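Local coordinates for protein caspase-1 subunit p19/18 (Spodoptera frugiperda, PDB 1M72) that probably cleaves proteins as a cysteine protease in the caspase cascade that carries out apoptosis, working as a heterotetramer of large and small subunits, at residues Asn21-Met27 with Leu259-Phe265; Leu126-Phe130 with Lys143-Ile147; Ser202-Gln206 with Asp235-Asn239; Ala207-Glu211 with Phe227-Val232. All blocks are in the same frame, centred on the assembly; numbering follows the deposited sequence.

Interaction 1 of 4, residues Asn21-Met27 with Leu259-Phe265. With EDO (1,2-ethanediol), chain H.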
loop_
_atom_site.group_PDB
_atom_site.type_symbol
_atom_site.label_atom_id
_atom_site.label_comp_id
_atom_site.label_asym_id
_atom_site.label_seq_id
_atom_site.Cartn_x
_atom_site.Cartn_y
_atom_site.Cartn_z
ATOM N N ASN C 21 22.842 -0.990 -3.818
ATOM C CA ASN C 21 21.956 -1.292 -4.947
ATOM C C ASN C 21 21.434 -2.710 -5.073
ATOM O O ASN C 21 21.017 -3.113 -6.149
ATOM C CB ASN C 21 22.652 -0.923 -6.247
ATOM C CG ASN C 21 23.172 0.488 -6.226
ATOM O OD1 ASN C 21 22.417 1.427 -5.987
ATOM N ND2 ASN C 21 24.474 0.652 -6.456
ATOM N N ALA C 22 21.452 -3.474 -3.996
ATOM C CA ALA C 22 20.959 -4.834 -4.094
ATOM C C ALA C 22 19.459 -4.862 -4.423
ATOM O O ALA C 22 18.691 -4.042 -3.933
ATOM C CB ALA C 22 21.222 -5.589 -2.765
ATOM N N PRO C 23 19.049 -5.759 -5.333
ATOM C CA PRO C 23 17.626 -5.872 -5.676
ATOM C C PRO C 23 16.883 -6.588 -4.542
ATOM O O PRO C 23 15.679 -6.418 -4.381
ATOM C CB PRO C 23 17.619 -6.712 -6.964
ATOM C CG PRO C 23 18.969 -7.398 -6.981
ATOM C CD PRO C 23 19.898 -6.351 -6.391
ATOM N N TYR C 24 17.594 -7.366 -3.735
ATOM C CA TYR C 24 16.931 -8.110 -2.650
ATOM C C TYR C 24 17.399 -7.720 -1.268
ATOM O O TYR C 24 18.530 -7.297 -1.125
ATOM C CB TYR C 24 17.165 -9.625 -2.795
ATOM C CG TYR C 24 16.489 -10.207 -3.979
ATOM C CD1 TYR C 24 17.063 -10.115 -5.259
ATOM C CD2 TYR C 24 15.222 -10.760 -3.854
ATOM C CE1 TYR C 24 16.378 -10.559 -6.393
ATOM C CE2 TYR C 24 14.518 -11.197 -4.970
ATOM C CZ TYR C 24 15.095 -11.092 -6.237
ATOM O OH TYR C 24 14.343 -11.486 -7.326
ATOM N N TYR C 25 16.535 -7.843 -0.250
ATOM C CA TYR C 25 16.978 -7.570 1.127
ATOM C C TYR C 25 17.864 -8.744 1.498
ATOM O O TYR C 25 17.682 -9.848 0.970
ATOM C CB TYR C 25 15.819 -7.580 2.113
ATOM C CG TYR C 25 14.951 -6.374 2.048
ATOM C CD1 TYR C 25 15.428 -5.136 2.506
ATOM C CD2 TYR C 25 13.644 -6.451 1.523
ATOM C CE1 TYR C 25 14.651 -3.993 2.443
ATOM C CE2 TYR C 25 12.824 -5.296 1.459
ATOM C CZ TYR C 25 13.337 -4.074 1.913
ATOM O OH TYR C 25 12.592 -2.937 1.798
ATOM N N ASN C 26 18.801 -8.531 2.412
ATOM C CA ASN C 26 19.685 -9.605 2.851
ATOM C C ASN C 26 18.952 -10.386 3.920
ATOM O O ASN C 26 18.813 -9.939 5.047
ATOM C CB ASN C 26 21.012 -9.028 3.399
ATOM C CG ASN C 26 21.822 -10.045 4.271
ATOM O OD1 ASN C 26 21.493 -11.231 4.343
ATOM N ND2 ASN C 26 22.870 -9.554 4.943
ATOM N N MET C 27 18.471 -11.562 3.553
ATOM C CA MET C 27 17.784 -12.420 4.497
ATOM C C MET C 27 18.717 -13.557 4.875
ATOM O O MET C 27 18.260 -14.682 5.068
ATOM C CB MET C 27 16.519 -13.008 3.869
ATOM C CG MET C 27 15.581 -11.975 3.348
ATOM S SD MET C 27 15.033 -10.817 4.621
ATOM C CE MET C 27 13.905 -11.919 5.469
ATOM N N LEU C 259 8.594 -0.734 0.888
ATOM C CA LEU C 259 9.762 -1.584 0.608
ATOM C C LEU C 259 10.620 -1.058 -0.526
ATOM O O LEU C 259 10.132 -0.742 -1.611
ATOM C CB LEU C 259 9.328 -3.017 0.298
ATOM C CG LEU C 259 8.583 -3.699 1.453
ATOM C CD1 LEU C 259 8.381 -5.133 1.075
ATOM C CD2 LEU C 259 9.359 -3.616 2.834
ATOM N N THR C 260 11.914 -0.933 -0.266
ATOM C CA THR C 260 12.842 -0.425 -1.280
ATOM C C THR C 260 13.588 -1.577 -2.019
ATOM O O THR C 260 14.377 -1.351 -2.945
ATOM C CB THR C 260 13.861 0.505 -0.614
ATOM O OG1 THR C 260 14.567 -0.234 0.387
ATOM C CG2 THR C 260 13.152 1.704 0.057
ATOM N N ARG C 261 13.375 -2.807 -1.572
ATOM C CA ARG C 261 13.991 -3.955 -2.200
ATOM C C ARG C 261 12.954 -5.087 -2.172
ATOM O O ARG C 261 11.912 -4.973 -1.521
ATOM C CB ARG C 261 15.264 -4.383 -1.448
ATOM C CG ARG C 261 16.260 -3.245 -1.177
ATOM C CD ARG C 261 17.508 -3.803 -0.527
ATOM N NE ARG C 261 18.370 -2.733 -0.027
ATOM C CZ ARG C 261 19.030 -1.871 -0.805
ATOM N NH1 ARG C 261 18.961 -1.944 -2.148
ATOM N NH2 ARG C 261 19.718 -0.892 -0.236
ATOM N N LEU C 262 13.237 -6.168 -2.900
ATOM C CA LEU C 262 12.326 -7.288 -2.959
ATOM C C LEU C 262 12.592 -8.146 -1.748
ATOM O O LEU C 262 13.718 -8.243 -1.279
ATOM C CB LEU C 262 12.527 -8.093 -4.245
ATOM C CG LEU C 262 12.128 -7.495 -5.595
ATOM C CD1 LEU C 262 12.699 -8.378 -6.674
ATOM C CD2 LEU C 262 10.617 -7.430 -5.771
ATOM N N LEU C 263 11.545 -8.755 -1.239
ATOM C CA LEU C 263 11.696 -9.616 -0.076
ATOM C C LEU C 263 11.350 -11.091 -0.351
ATOM O O LEU C 263 10.194 -11.457 -0.570
ATOM C CB LEU C 263 10.852 -9.075 1.106
ATOM C CG LEU C 263 10.713 -9.993 2.338
ATOM C CD1 LEU C 263 12.049 -10.584 2.764
ATOM C CD2 LEU C 263 10.104 -9.210 3.445
ATOM N N VAL C 264 12.374 -11.926 -0.380
ATOM C CA VAL C 264 12.219 -13.365 -0.559
ATOM C C VAL C 264 12.849 -13.978 0.688
ATOM O O VAL C 264 14.026 -13.758 0.969
ATOM C CB VAL C 264 12.934 -13.824 -1.819
ATOM C CG1 VAL C 264 13.189 -15.324 -1.758
ATOM C CG2 VAL C 264 12.075 -13.462 -3.039
ATOM N N PHE C 265 12.066 -14.706 1.474
ATOM C CA PHE C 265 12.591 -15.279 2.708
ATOM C C PHE C 265 13.770 -16.259 2.589
ATOM O O PHE C 265 14.733 -16.168 3.372
ATOM C CB PHE C 265 11.460 -15.922 3.533
ATOM C CG PHE C 265 10.607 -14.909 4.271
ATOM C CD1 PHE C 265 11.191 -14.022 5.185
ATOM C CD2 PHE C 265 9.227 -14.827 4.038
ATOM C CE1 PHE C 265 10.407 -13.064 5.857
ATOM C CE2 PHE C 265 8.427 -13.877 4.697
ATOM C CZ PHE C 265 9.011 -12.990 5.609
HETATM C C1 EDO H . 18.818 -6.475 4.692
HETATM O O1 EDO H . 18.512 -5.482 3.736
HETATM C C2 EDO H . 17.608 -7.324 4.962
HETATM O O2 EDO H . 17.724 -7.823 6.277
HETATM O O HOH W 1 15.161 -11.002 0.204
#
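Tyr25 meets Arg261 because its CG stands anti to the carbonyl carbon (chi1 -75°), which carries the phenol across the 259-265 chain. Arg261 CB then lies 3.7 Å above the centre of the Tyr25 ring, 4° off the ring normal, a CH-pi contact. From there the arginine runs extended to NE, and Arg261 NH1 donates to a lone pair of Ala22 O at 2.8 Å; the 136° angle at hydrogen shows a bent bond. At the far end of the phenol, Tyr25 OH accepts from Thr260 N at 3.0 Å and more weakly from Arg261 N, while Asp181 OD1 bonds both this hydroxyl and Thr260 OG1. Met27, bent at chi2 and chi3, brings CE to 3.4 Å from Phe265 CD1, with its sulfur against Leu263 CD1. Tyr24 leans on Leu262 CD1 and has Val264 CG2 at its ring edge. Two backbone bonds, Leu262 N to Pro23 O (2.9 Å) and Tyr25 N to Leu262 O (3.0 Å), frame Tyr24; a water accepts from Val264 N and probably donates to Tyr25 O. With Pro23 and Leu262 packing on Phe227 of the second subunit, this isolated beta bridge ties the N-terminal and C-terminal segments of the caspase fold together beside that subunit.

Interaction 2 of 4, residues Leu126-Phe130 with Lys143-Ile147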
loop_
_atom_site.group_PDB
_atom_site.type_symbol
_atom_site.label_atom_id
_atom_site.label_comp_id
_atom_site.label_asym_id
_atom_site.label_seq_id
_atom_site.Cartn_x
_atom_site.Cartn_y
_atom_site.Cartn_z
ATOM N N LEU C 126 1.816 0.834 16.242
ATOM C CA LEU C 126 2.542 -0.429 16.061
ATOM C C LEU C 126 3.927 -0.299 15.374
ATOM O O LEU C 126 4.877 -0.970 15.764
ATOM C CB LEU C 126 1.652 -1.447 15.301
ATOM C CG LEU C 126 0.376 -1.769 16.071
ATOM C CD1 LEU C 126 -0.671 -2.266 15.087
ATOM C CD2 LEU C 126 0.672 -2.771 17.289
ATOM N N TRP C 127 4.022 0.581 14.385
ATOM C CA TRP C 127 5.243 0.787 13.639
ATOM C C TRP C 127 6.031 2.077 13.976
ATOM O O TRP C 127 7.209 2.219 13.577
ATOM C CB TRP C 127 4.916 0.719 12.138
ATOM C CG TRP C 127 3.782 1.596 11.653
ATOM C CD1 TRP C 127 3.851 2.928 11.304
ATOM C CD2 TRP C 127 2.421 1.183 11.378
ATOM N NE1 TRP C 127 2.627 3.351 10.826
ATOM C CE2 TRP C 127 1.738 2.305 10.867
ATOM C CE3 TRP C 127 1.723 -0.033 11.511
ATOM C CZ2 TRP C 127 0.377 2.256 10.491
ATOM C CZ3 TRP C 127 0.374 -0.082 11.137
ATOM C CH2 TRP C 127 -0.286 1.063 10.632
ATOM N N TYR C 128 5.410 2.972 14.754
ATOM C CA TYR C 128 6.032 4.229 15.132
ATOM C C TYR C 128 7.461 4.081 15.671
ATOM O O TYR C 128 8.374 4.803 15.226
ATOM C CB TYR C 128 5.169 4.939 16.192
ATOM C CG TYR C 128 5.814 6.163 16.811
ATOM C CD1 TYR C 128 5.890 7.388 16.105
ATOM C CD2 TYR C 128 6.372 6.098 18.099
ATOM C CE1 TYR C 128 6.521 8.526 16.689
ATOM C CE2 TYR C 128 6.988 7.210 18.682
ATOM C CZ TYR C 128 7.060 8.404 17.978
ATOM O OH TYR C 128 7.669 9.466 18.572
ATOM N N TYR C 129 7.650 3.176 16.630
ATOM C CA TYR C 129 8.961 2.938 17.251
ATOM C C TYR C 129 9.996 2.176 16.419
ATOM O O TYR C 129 11.111 1.919 16.893
ATOM C CB TYR C 129 8.803 2.171 18.576
ATOM C CG TYR C 129 7.885 2.834 19.578
ATOM C CD1 TYR C 129 6.530 2.488 19.640
ATOM C CD2 TYR C 129 8.362 3.823 20.455
ATOM C CE1 TYR C 129 5.674 3.097 20.545
ATOM C CE2 TYR C 129 7.508 4.448 21.365
ATOM C CZ TYR C 129 6.166 4.076 21.398
ATOM O OH TYR C 129 5.292 4.680 22.258
ATOM N N PHE C 130 9.646 1.791 15.198
ATOM C CA PHE C 130 10.600 1.048 14.417
ATOM C C PHE C 130 11.205 1.808 13.254
ATOM O O PHE C 130 11.862 1.217 12.405
ATOM C CB PHE C 130 9.966 -0.255 13.971
ATOM C CG PHE C 130 9.558 -1.133 15.114
ATOM C CD1 PHE C 130 10.523 -1.846 15.843
ATOM C CD2 PHE C 130 8.207 -1.223 15.497
ATOM C CE1 PHE C 130 10.137 -2.647 16.949
ATOM C CE2 PHE C 130 7.799 -2.020 16.602
ATOM C CZ PHE C 130 8.752 -2.732 17.331
ATOM N N LYS C 143 10.457 -4.411 7.822
ATOM C CA LYS C 143 9.639 -4.390 9.036
ATOM C C LYS C 143 8.193 -4.622 8.564
ATOM O O LYS C 143 7.581 -3.773 7.914
ATOM C CB LYS C 143 9.837 -3.031 9.751
ATOM C CG LYS C 143 11.315 -2.837 10.143
ATOM C CD LYS C 143 11.676 -1.405 10.461
ATOM C CE LYS C 143 12.073 -0.633 9.200
ATOM N NZ LYS C 143 13.519 -0.866 8.837
ATOM N N LEU C 144 7.680 -5.804 8.891
ATOM C CA LEU C 144 6.353 -6.258 8.484
ATOM C C LEU C 144 5.220 -6.162 9.521
ATOM O O LEU C 144 5.361 -6.545 10.693
ATOM C CB LEU C 144 6.462 -7.704 7.967
ATOM C CG LEU C 144 7.773 -8.013 7.218
ATOM C CD1 LEU C 144 7.871 -9.497 6.884
ATOM C CD2 LEU C 144 7.858 -7.201 5.933
ATOM N N PHE C 145 4.072 -5.684 9.051
ATOM C CA PHE C 145 2.928 -5.527 9.924
ATOM C C PHE C 145 1.681 -6.115 9.295
ATOM O O PHE C 145 1.330 -5.771 8.168
ATOM C CB PHE C 145 2.724 -4.042 10.260
ATOM C CG PHE C 145 3.889 -3.454 11.001
ATOM C CD1 PHE C 145 5.044 -3.064 10.313
ATOM C CD2 PHE C 145 3.896 -3.414 12.395
ATOM C CE1 PHE C 145 6.193 -2.661 10.983
ATOM C CE2 PHE C 145 5.035 -3.012 13.088
ATOM C CZ PHE C 145 6.192 -2.638 12.387
ATOM N N PHE C 146 1.013 -7.007 10.030
ATOM C CA PHE C 146 -0.198 -7.609 9.525
ATOM C C PHE C 146 -1.333 -7.322 10.470
ATOM O O PHE C 146 -1.249 -7.602 11.669
ATOM C CB PHE C 146 -0.010 -9.105 9.335
ATOM C CG PHE C 146 0.980 -9.430 8.285
ATOM C CD1 PHE C 146 2.350 -9.495 8.593
ATOM C CD2 PHE C 146 0.567 -9.633 6.977
ATOM C CE1 PHE C 146 3.289 -9.762 7.600
ATOM C CE2 PHE C 146 1.501 -9.903 5.955
ATOM C CZ PHE C 146 2.876 -9.967 6.273
ATOM N N ILE C 147 -2.406 -6.763 9.924
ATOM C CA ILE C 147 -3.521 -6.410 10.771
ATOM C C ILE C 147 -4.844 -7.006 10.377
ATOM O O ILE C 147 -5.379 -6.731 9.280
ATOM C CB ILE C 147 -3.660 -4.873 10.834
ATOM C CG1 ILE C 147 -2.357 -4.277 11.384
ATOM C CG2 ILE C 147 -4.854 -4.475 11.718
ATOM C CD1 ILE C 147 -2.181 -2.924 10.985
HETATM O O HOH W 2 14.692 0.501 11.415
#
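Trp127 CB sits over one face of the Phe145 ring, 3.8 Å from its centroid and 19° off the normal, close to CZ on the rim. The indole turns its edge toward the same ring: the five-membered ring and Phe145 have planes 72° apart and centroids 5.8 Å apart, a T-shaped (edge-to-face) pair. Having CG between the backbone N and the carbonyl carbon (chi1 52°) directs this indole along the strand, where Ile147 CD1 reaches its edge at CZ3, 3.8 Å away. Phe130 CD2 approaches the Phe145 ring at its edge, near the ring plane, 4.0 Å from CZ, and Leu126 CB packs near Phe145 CD2. Lys143 CD passes 3.3 Å from Phe130 O, and a polar bridge runs beside it: one water takes a bond from Lys143 NZ (3.1 Å) while giving one to Phe130 O. This is one side of the caspase alpha/beta core, with 143-147 a central parallel strand of the six-stranded sheet and 126-128 a short helical turn lying over it. Neighbouring strands extend the apolar layer: Val103 and Phe182 flank Phe145, Ile184 touches Trp127, and Ala91 of helix 80-92 backs Phe130. The Lys143 ammonium is fixed in turn by the carbonyls of Leu138 and Lys141.

Interaction 3 of 4, residues Ser202-Gln206 with Asp235-Asn239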
loop_
_atom_site.group_PDB
_atom_site.type_symbol
_atom_site.label_atom_id
_atom_site.label_comp_id
_atom_site.label_asym_id
_atom_site.label_seq_id
_atom_site.Cartn_x
_atom_site.Cartn_y
_atom_site.Cartn_z
ATOM N N SER C 202 -10.032 -15.828 10.402
ATOM C CA SER C 202 -10.326 -14.759 9.444
ATOM C C SER C 202 -9.993 -15.106 7.988
ATOM O O SER C 202 -9.110 -15.927 7.698
ATOM C CB SER C 202 -9.605 -13.458 9.838
ATOM O OG SER C 202 -8.215 -13.527 9.599
ATOM N N TRP C 203 -10.708 -14.470 7.066
ATOM C CA TRP C 203 -10.464 -14.700 5.653
ATOM C C TRP C 203 -9.006 -14.356 5.358
ATOM O O TRP C 203 -8.268 -15.165 4.799
ATOM C CB TRP C 203 -11.388 -13.847 4.773
ATOM C CG TRP C 203 -12.862 -14.196 4.882
ATOM C CD1 TRP C 203 -13.425 -15.161 5.663
ATOM C CD2 TRP C 203 -13.948 -13.560 4.183
ATOM N NE1 TRP C 203 -14.797 -15.171 5.492
ATOM C CE2 TRP C 203 -15.141 -14.203 4.589
ATOM C CE3 TRP C 203 -14.026 -12.513 3.245
ATOM C CZ2 TRP C 203 -16.407 -13.833 4.089
ATOM C CZ3 TRP C 203 -15.279 -12.142 2.744
ATOM C CH2 TRP C 203 -16.455 -12.800 3.168
ATOM N N PHE C 204 -8.596 -13.157 5.765
ATOM C CA PHE C 204 -7.239 -12.684 5.544
ATOM C C PHE C 204 -6.180 -13.675 6.079
ATOM O O PHE C 204 -5.285 -14.076 5.338
ATOM C CB PHE C 204 -7.069 -11.292 6.188
ATOM C CG PHE C 204 -5.709 -10.677 5.983
ATOM C CD1 PHE C 204 -5.153 -10.572 4.703
ATOM C CD2 PHE C 204 -5.002 -10.151 7.070
ATOM C CE1 PHE C 204 -3.905 -9.941 4.514
ATOM C CE2 PHE C 204 -3.754 -9.517 6.893
ATOM C CZ PHE C 204 -3.208 -9.415 5.611
ATOM N N MET C 205 -6.282 -14.056 7.351
ATOM C CA MET C 205 -5.335 -14.985 7.936
ATOM C C MET C 205 -5.406 -16.397 7.306
ATOM O O MET C 205 -4.383 -17.063 7.186
ATOM C CB MET C 205 -5.518 -15.041 9.446
ATOM C CG MET C 205 -5.013 -13.816 10.140
ATOM S SD MET C 205 -3.173 -13.620 10.035
ATOM C CE MET C 205 -3.013 -11.915 10.194
ATOM N N GLN C 206 -6.586 -16.850 6.885
ATOM C CA GLN C 206 -6.659 -18.163 6.231
ATOM C C GLN C 206 -5.860 -18.107 4.927
ATOM O O GLN C 206 -5.078 -19.020 4.593
ATOM C CB GLN C 206 -8.096 -18.546 5.856
ATOM C CG GLN C 206 -8.999 -18.934 6.991
ATOM C CD GLN C 206 -10.406 -19.236 6.487
ATOM O OE1 GLN C 206 -10.595 -20.142 5.681
ATOM N NE2 GLN C 206 -11.397 -18.468 6.959
ATOM N N ASP C 235 -12.258 -16.503 -3.264
ATOM C CA ASP C 235 -12.759 -17.666 -2.538
ATOM C C ASP C 235 -13.598 -17.440 -1.286
ATOM O O ASP C 235 -13.946 -18.388 -0.588
ATOM C CB ASP C 235 -11.582 -18.560 -2.188
ATOM C CG ASP C 235 -10.700 -18.871 -3.396
ATOM O OD1 ASP C 235 -11.186 -18.850 -4.556
ATOM O OD2 ASP C 235 -9.497 -19.158 -3.173
ATOM N N PHE C 236 -13.901 -16.191 -0.971
ATOM C CA PHE C 236 -14.693 -15.926 0.199
ATOM C C PHE C 236 -15.834 -15.031 -0.160
ATOM O O PHE C 236 -15.719 -14.151 -1.020
ATOM C CB PHE C 236 -13.859 -15.243 1.288
ATOM C CG PHE C 236 -12.785 -16.117 1.862
ATOM C CD1 PHE C 236 -13.043 -16.927 2.967
ATOM C CD2 PHE C 236 -11.530 -16.136 1.297
ATOM C CE1 PHE C 236 -12.054 -17.740 3.500
ATOM C CE2 PHE C 236 -10.527 -16.948 1.819
ATOM C CZ PHE C 236 -10.783 -17.749 2.919
ATOM N N GLU C 237 -16.944 -15.307 0.504
ATOM C CA GLU C 237 -18.144 -14.534 0.380
ATOM C C GLU C 237 -18.911 -14.801 1.674
ATOM O O GLU C 237 -19.008 -15.950 2.149
ATOM C CB GLU C 237 -18.939 -14.942 -0.834
ATOM C CG GLU C 237 -20.096 -14.009 -1.056
ATOM C CD GLU C 237 -20.933 -14.474 -2.204
ATOM O OE1 GLU C 237 -20.944 -13.813 -3.271
ATOM O OE2 GLU C 237 -21.564 -15.536 -2.036
ATOM N N SER C 238 -19.424 -13.736 2.270
ATOM C CA SER C 238 -20.111 -13.907 3.536
ATOM C C SER C 238 -21.425 -14.661 3.391
ATOM O O SER C 238 -22.098 -14.627 2.341
ATOM C CB SER C 238 -20.380 -12.539 4.206
ATOM O OG SER C 238 -21.422 -11.825 3.537
ATOM N N ASN C 239 -21.764 -15.349 4.458
ATOM C CA ASN C 239 -23.025 -16.063 4.520
ATOM C C ASN C 239 -23.609 -15.713 5.876
ATOM O O ASN C 239 -23.090 -16.136 6.921
ATOM C CB ASN C 239 -22.849 -17.589 4.396
ATOM C CG ASN C 239 -24.161 -18.357 4.634
ATOM O OD1 ASN C 239 -24.297 -19.071 5.623
ATOM N ND2 ASN C 239 -25.122 -18.203 3.735
#
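Trp203 and Phe236 form an offset (parallel-displaced) stack that joins the start of helix 203-215 to the loop after helix 221-235, a position consistent with the S4 side of the substrate cleft, which in related caspases takes the P4 side chain. The aromatic evidence is a centroid separation of 4.2 Å between the indole five-membered ring and the phenyl, with planes 24° apart. The two side chains run in opposite directions, giving reciprocal CH-pi contacts: Phe236 CB lies 3.4 Å from the centroid of the indole six-membered ring, and Trp203 CB lies over the centre of the phenyl. Trp195 also stacks on Trp203, so the indole belongs to a larger aromatic cluster.

Polar groups touch at the edges. Gln206 sets its amide nearly perpendicular (87°) to the Phe236 ring, with OE1 at the ring edge and NE2 bonded to Gly201 O. Beyond the stack, Asn239 N bonds an acidic side chain of the bound peptide, and at the indole's far edge Trp203 CH2 lies 3.2 Å from Ser238 N.

Interaction 4 of 4, residues Ala207-Glu211 with Phe227-Val232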
loop_
_atom_site.group_PDB
_atom_site.type_symbol
_atom_site.label_atom_id
_atom_site.label_comp_id
_atom_site.label_asym_id
_atom_site.label_seq_id
_atom_site.Cartn_x
_atom_site.Cartn_y
_atom_site.Cartn_z
ATOM N N ALA C 207 -6.087 -17.043 4.170
ATOM C CA ALA C 207 -5.405 -16.905 2.901
ATOM C C ALA C 207 -3.910 -16.613 3.102
ATOM O O ALA C 207 -3.071 -17.148 2.395
ATOM C CB ALA C 207 -6.089 -15.791 2.046
ATOM N N LEU C 208 -3.569 -15.772 4.065
ATOM C CA LEU C 208 -2.170 -15.450 4.302
ATOM C C LEU C 208 -1.353 -16.721 4.668
ATOM O O LEU C 208 -0.316 -16.980 4.080
ATOM C CB LEU C 208 -2.065 -14.413 5.427
ATOM C CG LEU C 208 -0.627 -14.040 5.846
ATOM C CD1 LEU C 208 0.120 -13.419 4.638
ATOM C CD2 LEU C 208 -0.631 -13.082 7.066
ATOM N N CYS C 209 -1.854 -17.507 5.626
ATOM C CA CYS C 209 -1.198 -18.719 6.082
ATOM C C CYS C 209 -1.072 -19.769 4.979
ATOM O O CYS C 209 -0.013 -20.432 4.856
ATOM C CB CYS C 209 -1.926 -19.279 7.306
ATOM S SG CYS C 209 -1.670 -18.218 8.764
ATOM N N GLU C 210 -2.119 -19.905 4.169
ATOM C CA GLU C 210 -2.082 -20.846 3.053
ATOM C C GLU C 210 -1.021 -20.448 2.010
ATOM O O GLU C 210 -0.265 -21.294 1.537
ATOM C CB GLU C 210 -3.463 -20.964 2.371
ATOM C CG GLU C 210 -3.492 -21.955 1.198
ATOM C CD GLU C 210 -4.921 -22.292 0.696
ATOM O OE1 GLU C 210 -5.658 -21.375 0.253
ATOM O OE2 GLU C 210 -5.314 -23.488 0.731
ATOM N N GLU C 211 -0.938 -19.170 1.662
ATOM C CA GLU C 211 0.041 -18.744 0.661
ATOM C C GLU C 211 1.476 -18.856 1.199
ATOM O O GLU C 211 2.411 -19.188 0.448
ATOM C CB GLU C 211 -0.243 -17.305 0.236
ATOM C CG GLU C 211 0.131 -16.999 -1.176
ATOM C CD GLU C 211 -0.451 -18.005 -2.173
ATOM O OE1 GLU C 211 -1.692 -18.143 -2.255
ATOM O OE2 GLU C 211 0.347 -18.651 -2.876
ATOM N N PHE C 227 -1.313 -12.618 -4.379
ATOM C CA PHE C 227 -2.127 -13.804 -4.425
ATOM C C PHE C 227 -2.944 -13.996 -3.146
ATOM O O PHE C 227 -3.994 -14.643 -3.159
ATOM C CB PHE C 227 -1.257 -15.024 -4.776
ATOM C CG PHE C 227 -0.664 -14.947 -6.182
ATOM C CD1 PHE C 227 0.692 -15.221 -6.403
ATOM C CD2 PHE C 227 -1.448 -14.460 -7.249
ATOM C CE1 PHE C 227 1.252 -14.991 -7.644
ATOM C CE2 PHE C 227 -0.894 -14.216 -8.523
ATOM C CZ PHE C 227 0.463 -14.477 -8.718
ATOM N N VAL C 228 -2.481 -13.439 -2.036
ATOM C CA VAL C 228 -3.267 -13.525 -0.828
ATOM C C VAL C 228 -4.571 -12.690 -1.118
ATOM O O VAL C 228 -5.675 -13.101 -0.726
ATOM C CB VAL C 228 -2.502 -12.942 0.409
ATOM C CG1 VAL C 228 -3.461 -12.819 1.613
ATOM C CG2 VAL C 228 -1.336 -13.858 0.824
ATOM N N CYS C 229 -4.439 -11.554 -1.818
ATOM C CA CYS C 229 -5.582 -10.682 -2.138
ATOM C C CYS C 229 -6.573 -11.372 -3.077
ATOM O O CYS C 229 -7.806 -11.245 -2.960
ATOM C CB CYS C 229 -5.108 -9.359 -2.775
ATOM S SG CYS C 229 -4.298 -8.215 -1.602
ATOM N N GLN C 230 -6.013 -12.125 -4.008
ATOM C CA GLN C 230 -6.808 -12.871 -4.958
ATOM C C GLN C 230 -7.626 -13.916 -4.230
ATOM O O GLN C 230 -8.830 -14.054 -4.425
ATOM C CB GLN C 230 -5.898 -13.531 -6.002
ATOM C CG GLN C 230 -6.683 -14.132 -7.125
ATOM C CD GLN C 230 -5.829 -14.792 -8.192
ATOM O OE1 GLN C 230 -5.006 -14.135 -8.896
ATOM N NE2 GLN C 230 -6.026 -16.109 -8.342
ATOM N N LYS C 231 -6.969 -14.647 -3.362
ATOM C CA LYS C 231 -7.660 -15.667 -2.624
ATOM C C LYS C 231 -8.821 -15.031 -1.825
ATOM O O LYS C 231 -9.986 -15.480 -1.940
ATOM C CB LYS C 231 -6.653 -16.366 -1.717
ATOM C CG LYS C 231 -7.119 -17.647 -1.099
ATOM C CD LYS C 231 -6.618 -18.873 -1.885
ATOM C CE LYS C 231 -5.075 -18.868 -2.026
ATOM N NZ LYS C 231 -4.423 -18.584 -0.722
ATOM N N VAL C 232 -8.514 -14.006 -1.019
ATOM C CA VAL C 232 -9.542 -13.324 -0.215
ATOM C C VAL C 232 -10.665 -12.771 -1.113
ATOM O O VAL C 232 -11.834 -12.867 -0.788
ATOM C CB VAL C 232 -8.951 -12.107 0.617
ATOM C CG1 VAL C 232 -10.104 -11.281 1.246
ATOM C CG2 VAL C 232 -7.973 -12.618 1.731
#
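Two helices of the caspase domain, 203-215 and 221-235, pack against each other at a steep angle here. The axes of 207-211 and 227-232 approach to 9.0 Å, with N-to-C directions at 130°, so they run roughly antiparallel but well splayed. The near point is Ala207, whose small side chain lets its CA come within 5.5 Å of that of Val228. Ala207 CB touches Val232 CG2 at 3.7 Å and rests against CB and CG of Lys231. Val228 presents its two methyls to the other helix: CG1 lies over the backbone of Leu208, and CG2 meets Glu211 CB at 3.7 Å. Above this apolar patch Lys231 folds back. Its CG is anti to the backbone N (chi1 -167°), and bends at each later torsion curl the chain over, bringing the ammonium between two acids of the facing helix. Lys231 NZ makes a salt bridge with Glu211 OE1 at 3.2 Å, meeting it on the anti side and 24° out of the carboxylate plane. A second salt bridge, Lys231 NZ to Glu210 OE1, also 3.2 Å, carries a weak hydrogen bond. Two carboxylates sharing one ammonium would probably favour its charged state, and the network ties consecutive residues of one helix to a single residue of the other.

How the interactions relate
Interaction 1 joins the two ends of the chain, and the other three are nested inside the loop it closes: interaction 2 comes first, then interaction 3, which encloses interaction 4. Interactions 3 and 4 share helix 203-215, their centres 10 Å apart, and meet where Phe236 CD2 packs on Lys231 O. Strand 143-147 of interaction 2 links the set through the side turned away from 126-130: there Phe146 packs on Phe204 and Leu208, and Leu144 on Leu263 and Phe265 of interaction 1, whose centre lies 18 Å away. Thus the core sheet underlies both the helix pair and the joined termini. Interactions 1, 3 and 4 also touch the second subunit, coupling this core to the assembly.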